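Local coordinates for protein C2 toxin component I (Clostridium botulinum, PDB 2J3X) that probably transfers ADP-ribose from NAD onto actin in the target cell, as the enzymatic component of the binary C2 toxin, at residues Ser313-Glu318 and Thr414-Val419; Ser57-Phe62 and Pro405-Ile410; Ser16-Trp21 and Glu181-Leu186; Lys5-Phe10 and Asp97-Val102. The protein carries 2 engineered substitutions. All coordinates share one frame; numbering follows the deposited sequence.

Contact 1 of 4, residues Ser313-Glu318 and Thr414-Val419; sequences SFDKKE and TKMTQV
The carboxylate of Asp315 grips Thr417 at two points, one oxygen for each donor. OD2 accepts from the backbone N of Thr417 at 2.9 Å through its syn lone pair, and OD1 takes the Thr417 OG1 hydroxyl at 2.6 Å, from the syn side but 33° out of the carboxylate plane. The Thr417 side chain suits this grip: with chi1 at -59°, OG1 lies beside its own backbone N, and both donors turn to the same residue. A bridging water gives a further hydrogen to OD2 of Asp315 (2.7 Å). It gives its other to Thr417 O at 2.6 Å and accepts from Phe314 N at 3.0 Å, so the backbone polar groups at this junction are served without direct strand pairing. Ser313 OG receives Asp315 N at 3.0 Å in an ST turn, which helps to set the aspartate in place. Beside the polar grip, Phe314 CB rests on Thr417 CG2 at 3.7 Å, and Val419 CG1 lies over one ring face, 4.1 Å from Phe314 CE2. Leu329 of helix 326-336 also packs on Phe314, Thr417 and Val419. On its other side, strand 414-426 pairs with 397-411 through Met416 and Gln418. Asp315 thus joins the hairpin 315-318/321-324 to the mixed sheet of the C-terminal ADP-ribosyltransferase-like half through its side chain and one water.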
loop_
_atom_site.group_PDB
_atom_site.type_symbol
_atom_site.label_atom_id
_atom_site.label_comp_id
_atom_site.label_asym_id
_atom_site.label_seq_id
_atom_site.Cartn_x
_atom_site.Cartn_y
_atom_site.Cartn_z
ATOM N N SER A 313 -15.700 14.464 5.831
ATOM C CA SER A 313 -14.277 14.860 5.892
ATOM C C SER A 313 -13.609 14.318 7.125
ATOM O O SER A 313 -14.222 14.300 8.227
ATOM C CB SER A 313 -14.153 16.400 5.912
ATOM O OG SER A 313 -12.805 16.828 6.110
ATOM N N PHE A 314 -12.315 13.986 6.972
ATOM C CA PHE A 314 -11.482 13.592 8.101
ATOM C C PHE A 314 -10.660 14.713 8.720
ATOM O O PHE A 314 -9.833 14.471 9.625
ATOM C CB PHE A 314 -10.512 12.471 7.620
ATOM C CG PHE A 314 -11.163 11.137 7.383
ATOM C CD1 PHE A 314 -11.585 10.336 8.470
ATOM C CD2 PHE A 314 -11.309 10.660 6.089
ATOM C CE1 PHE A 314 -12.158 9.077 8.267
ATOM C CE2 PHE A 314 -11.883 9.394 5.872
ATOM C CZ PHE A 314 -12.281 8.593 7.000
ATOM N N ASP A 315 -10.833 15.937 8.214
ATOM C CA ASP A 315 -10.050 17.055 8.709
ATOM C C ASP A 315 -10.869 17.959 9.610
ATOM O O ASP A 315 -12.070 18.114 9.366
ATOM C CB ASP A 315 -9.572 17.856 7.516
ATOM C CG ASP A 315 -8.468 17.111 6.753
ATOM O OD1 ASP A 315 -7.425 16.863 7.392
ATOM O OD2 ASP A 315 -8.708 16.746 5.599
ATOM N N LYS A 316 -10.181 18.566 10.575
ATOM C CA LYS A 316 -10.798 19.565 11.466
ATOM C C LYS A 316 -9.850 20.777 11.569
ATOM O O LYS A 316 -8.673 20.699 11.179
ATOM C CB LYS A 316 -11.087 18.946 12.840
ATOM C CG LYS A 316 -9.839 18.532 13.595
ATOM C CD LYS A 316 -10.096 17.893 14.975
ATOM C CE LYS A 316 -8.750 17.773 15.732
ATOM N NZ LYS A 316 -8.852 17.371 17.206
ATOM N N LYS A 317 -10.382 21.898 12.048
ATOM C CA LYS A 317 -9.572 23.110 12.333
ATOM C C LYS A 317 -9.136 23.197 13.788
ATOM O O LYS A 317 -9.944 23.020 14.693
ATOM C CB LYS A 317 -10.349 24.375 12.009
ATOM C CG LYS A 317 -10.898 24.438 10.602
ATOM C CD LYS A 317 -11.148 25.878 10.155
ATOM C CE LYS A 317 -9.871 26.573 9.757
ATOM N NZ LYS A 317 -10.128 27.570 8.684
ATOM N N GLU A 318 -7.853 23.467 14.009
ATOM C CA GLU A 318 -7.328 23.664 15.365
ATOM C C GLU A 318 -6.338 24.832 15.396
ATOM O O GLU A 318 -5.228 24.724 14.863
ATOM C CB GLU A 318 -6.642 22.397 15.871
ATOM C CG GLU A 318 -6.471 22.348 17.379
ATOM C CD GLU A 318 -6.777 20.966 17.932
ATOM O OE1 GLU A 318 -7.953 20.530 17.831
ATOM O OE2 GLU A 318 -5.838 20.318 18.460
ATOM N N THR A 414 -3.302 23.277 -0.487
ATOM C CA THR A 414 -4.407 22.435 -0.046
ATOM C C THR A 414 -3.893 21.023 0.211
ATOM O O THR A 414 -3.301 20.444 -0.697
ATOM C CB THR A 414 -5.456 22.368 -1.140
ATOM O OG1 THR A 414 -5.842 23.720 -1.491
ATOM C CG2 THR A 414 -6.677 21.568 -0.699
ATOM N N LYS A 415 -4.074 20.524 1.440
ATOM C CA LYS A 415 -3.750 19.119 1.767
ATOM C C LYS A 415 -5.031 18.519 2.299
ATOM O O LYS A 415 -5.902 19.268 2.787
ATOM C CB LYS A 415 -2.728 19.070 2.901
ATOM C CG LYS A 415 -1.357 19.652 2.577
ATOM C CD LYS A 415 -0.361 19.251 3.637
ATOM C CE LYS A 415 -0.559 19.947 4.971
ATOM N NZ LYS A 415 0.803 20.064 5.646
ATOM N N MET A 416 -5.196 17.195 2.219
ATOM C CA MET A 416 -6.441 16.601 2.665
ATOM C C MET A 416 -6.123 15.251 3.341
ATOM O O MET A 416 -5.326 14.461 2.802
ATOM C CB MET A 416 -7.391 16.446 1.457
ATOM C CG MET A 416 -8.745 15.929 1.831
ATOM S SD MET A 416 -9.818 15.649 0.405
ATOM C CE MET A 416 -9.305 17.031 -0.542
ATOM N N THR A 417 -6.729 14.996 4.492
ATOM C CA THR A 417 -6.606 13.662 5.098
ATOM C C THR A 417 -7.453 12.713 4.258
ATOM O O THR A 417 -8.664 12.907 3.981
ATOM C CB THR A 417 -7.047 13.640 6.571
ATOM O OG1 THR A 417 -6.236 14.558 7.314
ATOM C CG2 THR A 417 -6.863 12.271 7.162
ATOM N N GLN A 418 -6.786 11.641 3.865
ATOM C CA GLN A 418 -7.427 10.608 3.056
ATOM C C GLN A 418 -7.036 9.243 3.587
ATOM O O GLN A 418 -6.206 9.140 4.479
ATOM C CB GLN A 418 -7.002 10.704 1.585
ATOM C CG GLN A 418 -7.131 12.163 1.034
ATOM C CD GLN A 418 -7.108 12.241 -0.478
ATOM O OE1 GLN A 418 -6.446 11.447 -1.151
ATOM N NE2 GLN A 418 -7.771 13.257 -1.034
ATOM N N VAL A 419 -7.673 8.200 3.060
ATOM C CA VAL A 419 -7.370 6.844 3.589
ATOM C C VAL A 419 -7.109 5.935 2.418
ATOM O O VAL A 419 -7.911 5.897 1.434
ATOM C CB VAL A 419 -8.534 6.290 4.477
ATOM C CG1 VAL A 419 -8.594 7.024 5.891
ATOM C CG2 VAL A 419 -9.915 6.280 3.691
HETATM O O HOH W 1 -10.317 14.676 4.854
#

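Contact 2 of 4, residues Ser57-Phe62 and Pro405-Ile410; sequences STDILF and PITSII
Asp59 and Ser408 bring the two backbones nearest, their CA atoms 5.2 Å apart, where the C-terminal part of helix 47-59 and the residues after it meet strand 397-411. The contact joins the two ADP-ribosyltransferase-like halves of the toxin component: the helix comes from the N-terminal one, the strand from a sheet of the C-terminal one. Ile406 and Ser408 pair with strand 414-426, while the N-H of Thr407 turns to the helix and donates to Asp59 OD1 at 3.0 Å in a nearly straight bond. It comes from above the carboxylate plane, 61° out of it. The next N-H on that side, of Ile409, is taken by Ser63 OG, whose hydroxyl is also bonded to Asp59 O, so Ser63 OG links the end of the helix to the strand.

Apolar contacts flank the polar pair. Ile406 sends CG2 to Thr58 CG2 at 3.7 Å. CG1 of Ile406 stands between its backbone N and carbonyl carbon (chi1 63°), which carries CD1 to Phe62. There the packing is tight, CD1 of Ile406 lying 3.4 Å from CB of Phe62. Phe144 meets the Phe62 ring edge-to-face. Beyond the aspartate, Ile409 CD1 reaches Asp59 CB at 3.8 Å. Ser408, its OG anti to its own N, donates that hydroxyl to Phe62 O at 2.6 Å, tilted 18° from the carbonyl plane.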
loop_
_atom_site.group_PDB
_atom_site.type_symbol
_atom_site.label_atom_id
_atom_site.label_comp_id
_atom_site.label_asym_id
_atom_site.label_seq_id
_atom_site.Cartn_x
_atom_site.Cartn_y
_atom_site.Cartn_z
ATOM N N SER A 57 6.786 10.704 2.416
ATOM C CA SER A 57 7.110 9.763 1.339
ATOM C C SER A 57 5.916 8.882 0.979
ATOM O O SER A 57 5.769 8.432 -0.176
ATOM C CB SER A 57 8.370 8.914 1.676
ATOM O OG SER A 57 8.067 7.861 2.626
ATOM N N THR A 58 5.030 8.635 1.961
ATOM C CA THR A 58 3.768 7.900 1.690
ATOM C C THR A 58 2.776 8.831 0.978
ATOM O O THR A 58 2.152 8.434 -0.005
ATOM C CB THR A 58 3.195 7.449 3.017
ATOM O OG1 THR A 58 4.098 6.470 3.583
ATOM C CG2 THR A 58 1.813 6.805 2.840
ATOM N N ASP A 59 2.596 10.039 1.531
ATOM C CA ASP A 59 1.655 11.019 0.968
ATOM C C ASP A 59 1.805 11.229 -0.542
ATOM O O ASP A 59 0.810 11.264 -1.284
ATOM C CB ASP A 59 1.872 12.398 1.630
ATOM C CG ASP A 59 1.593 12.389 3.116
ATOM O OD1 ASP A 59 0.943 11.471 3.636
ATOM O OD2 ASP A 59 2.111 13.325 3.769
ATOM N N ILE A 60 3.050 11.374 -0.991
ATOM C CA ILE A 60 3.311 11.629 -2.419
ATOM C C ILE A 60 2.971 10.513 -3.366
ATOM O O ILE A 60 2.711 10.797 -4.536
ATOM C CB ILE A 60 4.741 12.156 -2.661
ATOM C CG1 ILE A 60 5.755 11.066 -2.260
ATOM C CG2 ILE A 60 4.968 13.486 -1.821
ATOM C CD1 ILE A 60 7.203 11.537 -2.256
ATOM N N LEU A 61 2.908 9.247 -2.874
ATOM C CA LEU A 61 2.483 8.129 -3.748
ATOM C C LEU A 61 0.987 8.271 -4.117
ATOM O O LEU A 61 0.484 7.641 -5.058
ATOM C CB LEU A 61 2.663 6.792 -3.005
ATOM C CG LEU A 61 4.076 6.533 -2.447
ATOM C CD1 LEU A 61 3.967 5.115 -1.715
ATOM C CD2 LEU A 61 5.028 6.476 -3.578
ATOM N N PHE A 62 0.253 9.050 -3.282
ATOM C CA PHE A 62 -1.215 9.191 -3.377
ATOM C C PHE A 62 -1.598 10.669 -3.564
ATOM O O PHE A 62 -2.607 11.135 -3.036
ATOM C CB PHE A 62 -1.892 8.588 -2.129
ATOM C CG PHE A 62 -1.527 7.121 -1.939
ATOM C CD1 PHE A 62 -1.980 6.135 -2.842
ATOM C CD2 PHE A 62 -0.591 6.778 -0.939
ATOM C CE1 PHE A 62 -1.537 4.745 -2.662
ATOM C CE2 PHE A 62 -0.149 5.439 -0.800
ATOM C CZ PHE A 62 -0.632 4.460 -1.642
ATOM N N PRO A 405 -4.265 5.790 7.126
ATOM C CA PRO A 405 -4.500 7.266 6.907
ATOM C C PRO A 405 -3.283 7.921 6.244
ATOM O O PRO A 405 -2.130 7.537 6.541
ATOM C CB PRO A 405 -4.601 7.835 8.347
ATOM C CG PRO A 405 -4.595 6.660 9.249
ATOM C CD PRO A 405 -3.985 5.471 8.524
ATOM N N ILE A 406 -3.523 8.934 5.413
ATOM C CA ILE A 406 -2.447 9.678 4.798
ATOM C C ILE A 406 -2.860 11.120 4.711
ATOM O O ILE A 406 -4.033 11.453 4.961
ATOM C CB ILE A 406 -2.161 9.177 3.361
ATOM C CG1 ILE A 406 -3.392 9.396 2.432
ATOM C CG2 ILE A 406 -1.734 7.682 3.359
ATOM C CD1 ILE A 406 -3.040 9.347 0.934
ATOM N N THR A 407 -1.928 11.966 4.308
ATOM C CA THR A 407 -2.295 13.332 4.013
ATOM C C THR A 407 -1.951 13.570 2.565
ATOM O O THR A 407 -0.750 13.740 2.269
ATOM C CB THR A 407 -1.450 14.302 4.883
ATOM O OG1 THR A 407 -1.612 14.001 6.279
ATOM C CG2 THR A 407 -1.816 15.750 4.606
ATOM N N SER A 408 -2.958 13.650 1.673
ATOM C CA SER A 408 -2.684 13.826 0.229
ATOM C C SER A 408 -2.440 15.309 -0.079
ATOM O O SER A 408 -3.073 16.194 0.536
ATOM C CB SER A 408 -3.839 13.339 -0.612
ATOM O OG SER A 408 -3.577 13.371 -2.029
ATOM N N ILE A 409 -1.525 15.577 -1.007
ATOM C CA ILE A 409 -1.234 16.956 -1.370
ATOM C C ILE A 409 -1.995 17.284 -2.614
ATOM O O ILE A 409 -1.785 16.633 -3.656
ATOM C CB ILE A 409 0.285 17.166 -1.565
ATOM C CG1 ILE A 409 0.990 17.079 -0.206
ATOM C CG2 ILE A 409 0.519 18.536 -2.165
ATOM C CD1 ILE A 409 1.742 15.862 -0.017
ATOM N N ILE A 410 -2.938 18.241 -2.530
ATOM C CA ILE A 410 -3.893 18.456 -3.624
ATOM C C ILE A 410 -3.314 19.544 -4.501
ATOM O O ILE A 410 -3.352 19.439 -5.733
ATOM C CB ILE A 410 -5.342 18.865 -3.105
ATOM C CG1 ILE A 410 -5.844 17.893 -2.001
ATOM C CG2 ILE A 410 -6.325 18.944 -4.236
ATOM C CD1 ILE A 410 -6.010 16.404 -2.406
#

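Contact 3 of 4, residues Ser16-Trp21 and Glu181-Leu186; sequences SEAKEW and ETVSLL. Engineered in segment 16-21: Glu20 (natural residue Lys). With SO4 (sulfate ion), chain N; SO4 (sulfate ion), chain T.
Val183 turns both methyls to the helix: CG2 touches Ala18 CB at 3.9 Å and Lys19 CA at 3.8 Å, and CG1 lies near the carbonyl oxygen of Ala18. Three residues further along the helix, at Trp21, Leu185 CD2 meets the rim of the indole in its plane, 3.8 Å from CH2, the two side chains crossing at about a right angle. With CG anti to the backbone N (chi1 -177°), the indole swings toward the strand and its six-membered ring reaches Leu185. Helix 16-21 and strand 183-186 approach to 8.7 Å between their axes and run at 40° to one another.

Around this first shell, Val176 of the adjoining strand touches both Trp21 and Leu185, and Ile8 and Phe10 pack on the indole from the N-terminal segment. The pyrrole edge of Trp21 turns the other way: NE1 donates to O3 of a sulfate at 2.9 Å, with 161° at the hydrogen, and Arg96 binds a sulfate here too. Near the helix start, Ser16 holds a second sulfate through N (2.9 Å) and OG (2.7 Å), both to O2. Lys19 bends its chain toward Glu181, yet its ammonium forms a salt bridge with Glu15; Glu181 OE1 remains 4.7 Å from Lys19 NZ.

The helix is therefore held on the strand by small apolar contacts, whereas polar interactions lie at the margins. The sulfates probably came from the crystallisation liquor; the helix N-terminus, with its dipole, would be expected to favour the anion at Ser16.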
loop_
_atom_site.group_PDB
_atom_site.type_symbol
_atom_site.label_atom_id
_atom_site.label_comp_id
_atom_site.label_asym_id
_atom_site.label_seq_id
_atom_site.Cartn_x
_atom_site.Cartn_y
_atom_site.Cartn_z
ATOM N N SER A 16 27.489 -2.684 21.560
ATOM C CA SER A 16 28.669 -1.965 21.104
ATOM C C SER A 16 29.188 -2.485 19.762
ATOM O O SER A 16 29.748 -1.718 18.953
ATOM C CB SER A 16 29.798 -2.077 22.144
ATOM O OG SER A 16 30.239 -3.428 22.296
ATOM N N GLU A 17 29.025 -3.775 19.533
ATOM C CA GLU A 17 29.439 -4.321 18.268
ATOM C C GLU A 17 28.509 -3.920 17.123
ATOM O O GLU A 17 28.987 -3.609 16.027
ATOM C CB GLU A 17 29.535 -5.819 18.349
ATOM C CG GLU A 17 30.714 -6.291 19.293
ATOM C CD GLU A 17 30.671 -7.789 19.566
ATOM O OE1 GLU A 17 30.116 -8.569 18.757
ATOM O OE2 GLU A 17 31.209 -8.235 20.628
ATOM N N ALA A 18 27.209 -3.925 17.362
ATOM C CA ALA A 18 26.271 -3.389 16.333
ATOM C C ALA A 18 26.574 -1.928 16.099
ATOM O O ALA A 18 26.580 -1.465 14.957
ATOM C CB ALA A 18 24.822 -3.492 16.855
ATOM N N LYS A 19 26.839 -1.179 17.190
ATOM C CA LYS A 19 27.035 0.260 17.036
ATOM C C LYS A 19 28.287 0.537 16.183
ATOM O O LYS A 19 28.241 1.376 15.278
ATOM C CB LYS A 19 27.176 0.941 18.394
ATOM C CG LYS A 19 27.169 2.453 18.243
ATOM C CD LYS A 19 27.353 3.114 19.575
ATOM C CE LYS A 19 26.192 4.005 19.838
ATOM N NZ LYS A 19 25.055 3.071 20.115
ATOM N N GLU A 20 29.381 -0.181 16.447
ATOM C CA GLU A 20 30.609 0.148 15.716
ATOM C C GLU A 20 30.517 -0.294 14.251
ATOM O O GLU A 20 31.071 0.371 13.350
ATOM C CB GLU A 20 31.846 -0.414 16.422
ATOM C CG GLU A 20 31.949 -1.904 16.388
ATOM C CD GLU A 20 32.869 -2.445 17.493
ATOM O OE1 GLU A 20 33.638 -1.683 18.053
ATOM O OE2 GLU A 20 32.816 -3.655 17.751
ATOM N N TRP A 21 29.775 -1.370 14.007
ATOM C CA TRP A 21 29.473 -1.805 12.621
ATOM C C TRP A 21 28.676 -0.708 11.941
ATOM O O TRP A 21 28.985 -0.307 10.810
ATOM C CB TRP A 21 28.633 -3.092 12.658
ATOM C CG TRP A 21 28.311 -3.671 11.296
ATOM C CD1 TRP A 21 29.053 -4.556 10.562
ATOM C CD2 TRP A 21 27.151 -3.358 10.505
ATOM N NE1 TRP A 21 28.391 -4.842 9.354
ATOM C CE2 TRP A 21 27.228 -4.108 9.321
ATOM C CE3 TRP A 21 26.008 -2.579 10.735
ATOM C CZ2 TRP A 21 26.222 -4.040 8.314
ATOM C CZ3 TRP A 21 25.014 -2.514 9.746
ATOM C CH2 TRP A 21 25.130 -3.254 8.554
ATOM N N GLU A 181 21.155 3.913 21.188
ATOM C CA GLU A 181 21.103 2.496 21.554
ATOM C C GLU A 181 20.656 1.548 20.432
ATOM O O GLU A 181 20.723 0.316 20.592
ATOM C CB GLU A 181 20.241 2.278 22.792
ATOM C CG GLU A 181 20.822 2.886 24.098
ATOM C CD GLU A 181 22.119 2.228 24.593
ATOM O OE1 GLU A 181 22.754 1.421 23.863
ATOM O OE2 GLU A 181 22.513 2.529 25.748
ATOM N N THR A 182 20.195 2.119 19.325
ATOM C CA THR A 182 19.725 1.299 18.206
ATOM C C THR A 182 20.543 1.494 16.942
ATOM O O THR A 182 21.056 2.582 16.653
ATOM C CB THR A 182 18.226 1.499 17.800
ATOM O OG1 THR A 182 18.062 2.763 17.176
ATOM C CG2 THR A 182 17.255 1.334 18.988
ATOM N N VAL A 183 20.582 0.428 16.150
ATOM C CA VAL A 183 21.199 0.479 14.842
ATOM C C VAL A 183 20.199 -0.122 13.856
ATOM O O VAL A 183 19.624 -1.170 14.145
ATOM C CB VAL A 183 22.515 -0.353 14.846
ATOM C CG1 VAL A 183 23.277 -0.152 13.522
ATOM C CG2 VAL A 183 23.371 0.050 16.038
ATOM N N SER A 184 20.014 0.510 12.698
ATOM C CA SER A 184 19.010 0.036 11.734
ATOM C C SER A 184 19.488 0.180 10.299
ATOM O O SER A 184 20.284 1.079 9.960
ATOM C CB SER A 184 17.676 0.823 11.866
ATOM O OG SER A 184 17.162 0.736 13.175
ATOM N N LEU A 185 19.017 -0.701 9.454
ATOM C CA LEU A 185 19.158 -0.436 8.004
ATOM C C LEU A 185 17.950 0.398 7.579
ATOM O O LEU A 185 16.888 0.317 8.185
ATOM C CB LEU A 185 19.162 -1.701 7.162
ATOM C CG LEU A 185 20.107 -2.856 7.575
ATOM C CD1 LEU A 185 20.140 -3.951 6.573
ATOM C CD2 LEU A 185 21.535 -2.281 7.821
ATOM N N LEU A 186 18.130 1.151 6.508
ATOM C CA LEU A 186 17.034 1.864 5.882
ATOM C C LEU A 186 16.914 1.241 4.503
ATOM O O LEU A 186 17.919 1.136 3.783
ATOM C CB LEU A 186 17.402 3.362 5.767
ATOM C CG LEU A 186 16.197 4.183 5.261
ATOM C CD1 LEU A 186 15.055 4.152 6.260
ATOM C CD2 LEU A 186 16.657 5.606 5.000
HETATM S S SO4 N . 27.491 -3.845 25.344
HETATM O O1 SO4 N . 28.460 -3.969 26.425
HETATM O O2 SO4 N . 28.347 -3.725 24.177
HETATM O O3 SO4 N . 26.650 -5.059 25.361
HETATM O O4 SO4 N . 26.697 -2.653 25.564
HETATM S S SO4 T . 29.239 -5.780 5.506
HETATM O O1 SO4 T . 30.475 -4.996 5.457
HETATM O O2 SO4 T . 29.402 -6.910 4.593
HETATM O O3 SO4 T . 29.030 -6.278 6.875
HETATM O O4 SO4 T . 28.096 -4.980 5.052
#

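Contact 4 of 4, residues Lys5-Phe10 and Asp97-Val102; sequences KEPIDF and DAIGYV
Ile8 forms a single parallel bridge with Ala98, its backbone bonded to the residues on both sides of that alanine. Ile8 N donates to Asp97 O at 2.8 Å, and Ile99 N returns a bond to Ile8 O at 2.9 Å, nearly along the C=O axis. The same carbonyl oxygen also lies 3.5 Å from Ala98 CA in a C-H...O contact. Where the next bond of a parallel ladder would fall, a water stands in instead: it accepts from Phe10 N and donates to Ile99 O, each at 2.7 Å. The chain diverges here, on its way to helix 15-30.

Side-chain packing divides over two faces. On one, Pro7 and Ile99 lie side by side, with CG of the proline 3.8 Å from CD1 of the isoleucine. Asp9 CG is anti to its backbone N (chi1 -177°), which sets OD2 across that methyl, a van der Waals contact of carboxylate oxygen with Ile99 CD1 at 3.6 Å. On the other face, Ile8 CB and Ala98 CB meet at 4.0 Å, and Trp21 packs on Ile8.

The two aspartates have partners elsewhere: Asp97 forms a salt bridge with Arg167 and accepts from Thr170 N, and Asp9 OD1 accepts from Ile11 N. Strand 98-102 already pairs with 162-168 and 147-150, so the N-terminal segment joins the beginning of the strand by two backbone bonds and one water, a short attachment that relies little on side-chain polarity.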
loop_
_atom_site.group_PDB
_atom_site.type_symbol
_atom_site.label_atom_id
_atom_site.label_comp_id
_atom_site.label_asym_id
_atom_site.label_seq_id
_atom_site.Cartn_x
_atom_site.Cartn_y
_atom_site.Cartn_z
ATOM N N LYS A 5 30.117 -17.257 4.287
ATOM C CA LYS A 5 29.560 -15.895 4.518
ATOM C C LYS A 5 28.246 -15.893 5.329
ATOM O O LYS A 5 27.198 -16.369 4.896
ATOM C CB LYS A 5 29.402 -15.097 3.204
ATOM C CG LYS A 5 28.343 -15.665 2.239
ATOM C CD LYS A 5 28.649 -17.123 1.882
ATOM C CE LYS A 5 27.403 -18.012 1.930
ATOM N NZ LYS A 5 27.820 -19.398 2.316
ATOM N N GLU A 6 28.303 -15.428 6.556
ATOM C CA GLU A 6 27.095 -15.473 7.350
ATOM C C GLU A 6 26.329 -14.152 7.150
ATOM O O GLU A 6 26.896 -13.160 6.757
ATOM C CB GLU A 6 27.388 -15.790 8.823
ATOM C CG GLU A 6 28.029 -17.174 9.076
ATOM C CD GLU A 6 27.020 -18.263 9.386
ATOM O OE1 GLU A 6 27.358 -19.473 9.262
ATOM O OE2 GLU A 6 25.896 -17.916 9.775
ATOM N N PRO A 7 25.039 -14.171 7.410
ATOM C CA PRO A 7 24.239 -12.929 7.288
ATOM C C PRO A 7 24.621 -11.890 8.361
ATOM O O PRO A 7 25.231 -12.256 9.414
ATOM C CB PRO A 7 22.797 -13.411 7.493
ATOM C CG PRO A 7 22.896 -14.751 8.202
ATOM C CD PRO A 7 24.234 -15.343 7.813
ATOM N N ILE A 8 24.317 -10.610 8.092
ATOM C CA ILE A 8 24.404 -9.576 9.107
ATOM C C ILE A 8 23.368 -9.971 10.158
ATOM O O ILE A 8 22.166 -10.156 9.834
ATOM C CB ILE A 8 24.109 -8.210 8.493
ATOM C CG1 ILE A 8 25.189 -7.874 7.445
ATOM C CG2 ILE A 8 23.936 -7.100 9.605
ATOM C CD1 ILE A 8 24.731 -6.840 6.401
ATOM N N ASP A 9 23.803 -10.206 11.399
ATOM C CA ASP A 9 22.800 -10.585 12.419
ATOM C C ASP A 9 23.379 -10.214 13.770
ATOM O O ASP A 9 24.246 -10.932 14.289
ATOM C CB ASP A 9 22.459 -12.075 12.329
ATOM C CG ASP A 9 21.377 -12.501 13.305
ATOM O OD1 ASP A 9 21.033 -11.736 14.228
ATOM O OD2 ASP A 9 20.863 -13.639 13.170
ATOM N N PHE A 10 22.914 -9.091 14.299
ATOM C CA PHE A 10 23.361 -8.577 15.597
ATOM C C PHE A 10 22.416 -8.956 16.720
ATOM O O PHE A 10 22.597 -8.513 17.849
ATOM C CB PHE A 10 23.596 -7.064 15.522
ATOM C CG PHE A 10 24.849 -6.723 14.805
ATOM C CD1 PHE A 10 26.088 -6.924 15.437
ATOM C CD2 PHE A 10 24.833 -6.250 13.474
ATOM C CE1 PHE A 10 27.299 -6.676 14.762
ATOM C CE2 PHE A 10 26.083 -5.999 12.802
ATOM C CZ PHE A 10 27.269 -6.204 13.466
ATOM N N ASP A 97 23.062 -11.212 3.263
ATOM C CA ASP A 97 21.678 -11.072 3.753
ATOM C C ASP A 97 21.725 -10.351 5.101
ATOM O O ASP A 97 22.775 -10.319 5.747
ATOM C CB ASP A 97 21.042 -12.426 3.986
ATOM C CG ASP A 97 20.707 -13.195 2.712
ATOM O OD1 ASP A 97 20.932 -12.713 1.571
ATOM O OD2 ASP A 97 20.153 -14.303 2.893
ATOM N N ALA A 98 20.589 -9.798 5.567
ATOM C CA ALA A 98 20.604 -9.105 6.858
ATOM C C ALA A 98 19.345 -9.562 7.554
ATOM O O ALA A 98 18.285 -9.609 6.933
ATOM C CB ALA A 98 20.587 -7.581 6.669
ATOM N N ILE A 99 19.463 -9.886 8.838
ATOM C CA ILE A 99 18.306 -10.342 9.613
ATOM C C ILE A 99 18.002 -9.240 10.644
ATOM O O ILE A 99 18.906 -8.727 11.300
ATOM C CB ILE A 99 18.655 -11.640 10.333
ATOM C CG1 ILE A 99 18.889 -12.752 9.269
ATOM C CG2 ILE A 99 17.545 -12.059 11.320
ATOM C CD1 ILE A 99 19.557 -13.932 9.843
ATOM N N GLY A 100 16.722 -8.934 10.847
ATOM C CA GLY A 100 16.402 -7.957 11.881
ATOM C C GLY A 100 14.889 -7.750 11.908
ATOM O O GLY A 100 14.146 -8.592 11.429
ATOM N N TYR A 101 14.456 -6.657 12.509
ATOM C CA TYR A 101 13.049 -6.476 12.861
ATOM C C TYR A 101 12.522 -5.308 12.057
ATOM O O TYR A 101 13.065 -4.176 12.160
ATOM C CB TYR A 101 12.932 -6.129 14.321
ATOM C CG TYR A 101 13.473 -7.174 15.246
ATOM C CD1 TYR A 101 12.967 -8.482 15.218
ATOM C CD2 TYR A 101 14.516 -6.860 16.152
ATOM C CE1 TYR A 101 13.456 -9.463 16.136
ATOM C CE2 TYR A 101 15.033 -7.861 17.050
ATOM C CZ TYR A 101 14.500 -9.132 17.025
ATOM O OH TYR A 101 14.965 -10.132 17.882
ATOM N N VAL A 102 11.481 -5.540 11.267
ATOM C CA VAL A 102 10.943 -4.423 10.486
ATOM C C VAL A 102 9.923 -3.588 11.263
ATOM O O VAL A 102 9.238 -4.083 12.148
ATOM C CB VAL A 102 10.353 -4.886 9.110
ATOM C CG1 VAL A 102 11.482 -5.220 8.129
ATOM C CG2 VAL A 102 9.462 -6.120 9.245
HETATM O O HOH W 2 20.867 -7.939 12.917
#

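Overall arrangement
Contacts 1 and 2 are buried and share one sheet of the C-terminal half: strands 414-426 and 397-411 are neighbours in it, and backbone bonds run directly between the two sites. Each uses an aspartate to take a strand N-H, but contact 1 adds an element within that half, whereas contact 2 ties the two halves together. Contacts 3 and 4 lie nearer the surface of the N-terminal half, about 31 Å between centres from contact 2. They meet through Trp21, Ala18, Ile8 and Phe10, and both reach its larger sheet. Contact 3 relies on apolar packing, contact 4 chiefly on backbone bonds; carboxylate-to-backbone bonds appear in the two buried contacts but do not cross contacts 3 and 4.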